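Local structure of toxin RelG (Mycobacterium tuberculosis, 3G5O) at residues K32-P35 against R36-A39. The protein is the RNase toxin of a type II toxin-antitoxin pair, cutting RNA preferentially at the 3'-end of purine ribonucleotides, and inhibits growth unless its cognate antitoxin neutralises it. Sequence-based numbering, arbitrary orientation.
Sequences KLPP and RILA
Helix 35-51 begins on a double proline, P34-P35, and a hydrophobic staple joins L33 (N') to L38 (N4) across its first turn. P34 is the N-cap residue and P35 is N1, a position that suits proline, since the first-turn nitrogens have no carbonyl one turn earlier in the helix to bond. The carbonyl of P34 opens the helical ladder: L38 N donates to P34 O at 3.0 Å, almost straight at the hydrogen (166°) and nearly head-on to the carbonyl. I37 N also leans on that oxygen, but weakly, with its N-H bent well off line (121°). The next rung follows at once, A39 N to P35 O at 3.0 Å.

Around this backbone the side chains close in from two sides. CB of L33 faces CB of L38 at 4.0 Å, and L33 CD1 reaches across to CG2 of I37 at a looser 4.2 Å. The L38 side chain runs back toward the loop because its CG is anti to the backbone N (chi1 -161°), which brings CD1 to 3.9 Å from L33 O. I37 takes the ring of P34: its CD1 sits 3.7 Å from CG of that ring, the two side chains crossing at a slant. With CG1 and CD1 on the ring, CG2 is turned to L33, so one isoleucine touches both residues.

The turn thus joins the loop after helix 24-30 to helix 35-51, and K32 ties back to the former through a salt bridge with D29. L33 packs on V93 and H95 of strand 87-95, where I37 also meets H95, while L38 and A39 touch F93 and V95 of the neighbouring Rv2865 chain, the antitoxin.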
loop_
_atom_site.group_PDB
_atom_site.type_symbol
_atom_site.label_atom_id
_atom_site.label_comp_id
_atom_site.label_asym_id
_atom_site.label_seq_id
_atom_site.Cartn_x
_atom_site.Cartn_y
_atom_site.Cartn_z
ATOM N N LYS C 32 4.640 -6.626 24.232
ATOM C CA LYS C 32 3.496 -5.745 24.305
ATOM C C LYS C 32 2.182 -6.484 24.537
ATOM O O LYS C 32 1.158 -5.835 24.760
ATOM C CB LYS C 32 3.350 -4.921 23.013
ATOM C CG LYS C 32 4.573 -4.080 22.672
ATOM C CD LYS C 32 4.299 -3.083 21.523
ATOM C CE LYS C 32 4.255 -3.759 20.173
ATOM N NZ LYS C 32 4.879 -2.878 19.135
ATOM N N LEU C 33 2.187 -7.811 24.402
ATOM C CA LEU C 33 0.939 -8.576 24.402
ATOM C C LEU C 33 0.572 -9.084 25.799
ATOM O O LEU C 33 1.450 -9.502 26.557
ATOM C CB LEU C 33 1.061 -9.793 23.483
ATOM C CG LEU C 33 1.441 -9.489 22.039
ATOM C CD1 LEU C 33 1.683 -10.779 21.214
ATOM C CD2 LEU C 33 0.353 -8.587 21.452
ATOM N N PRO C 34 -0.727 -9.120 26.108
ATOM C CA PRO C 34 -1.140 -9.765 27.343
ATOM C C PRO C 34 -0.931 -11.282 27.255
ATOM O O PRO C 34 -0.861 -11.836 26.141
ATOM C CB PRO C 34 -2.630 -9.440 27.424
ATOM C CG PRO C 34 -3.086 -9.470 25.939
ATOM C CD PRO C 34 -1.875 -8.761 25.240
ATOM N N PRO C 35 -0.843 -11.957 28.412
ATOM C CA PRO C 35 -0.383 -13.357 28.381
ATOM C C PRO C 35 -1.144 -14.348 27.506
ATOM O O PRO C 35 -0.500 -15.259 26.922
ATOM C CB PRO C 35 -0.416 -13.795 29.862
ATOM C CG PRO C 35 -0.161 -12.496 30.628
ATOM C CD PRO C 35 -0.906 -11.423 29.793
ATOM N N ARG C 36 -2.463 -14.245 27.419
ATOM C CA ARG C 36 -3.187 -15.218 26.578
ATOM C C ARG C 36 -2.824 -15.072 25.104
ATOM O O ARG C 36 -2.728 -16.055 24.367
ATOM C CB ARG C 36 -4.729 -15.063 26.673
ATOM C CG ARG C 36 -5.368 -15.571 27.972
ATOM C CD ARG C 36 -6.921 -15.429 27.862
ATOM N NE ARG C 36 -7.487 -16.195 26.735
ATOM C CZ ARG C 36 -7.804 -17.491 26.800
ATOM N NH1 ARG C 36 -7.600 -18.162 27.925
ATOM N NH2 ARG C 36 -8.310 -18.125 25.754
ATOM N N ILE C 37 -2.718 -13.832 24.650
ATOM C CA ILE C 37 -2.441 -13.564 23.237
ATOM C C ILE C 37 -0.972 -13.902 22.909
ATOM O O ILE C 37 -0.647 -14.457 21.832
ATOM C CB ILE C 37 -2.786 -12.089 22.881
ATOM C CG1 ILE C 37 -4.290 -11.850 23.100
ATOM C CG2 ILE C 37 -2.415 -11.780 21.425
ATOM C CD1 ILE C 37 -4.768 -10.409 22.783
ATOM N N LEU C 38 -0.104 -13.576 23.870
ATOM C CA LEU C 38 1.300 -13.862 23.769
ATOM C C LEU C 38 1.486 -15.388 23.591
ATOM O O LEU C 38 2.169 -15.823 22.649
ATOM C CB LEU C 38 2.034 -13.316 24.982
ATOM C CG LEU C 38 3.536 -13.128 24.811
ATOM C CD1 LEU C 38 4.149 -12.309 26.006
ATOM C CD2 LEU C 38 4.254 -14.466 24.602
ATOM N N ALA C 39 0.790 -16.178 24.411
ATOM C CA ALA C 39 0.851 -17.652 24.323
ATOM C C ALA C 39 0.258 -18.173 22.990
ATOM O O ALA C 39 0.817 -19.099 22.391
ATOM C CB ALA C 39 0.166 -18.305 25.529
#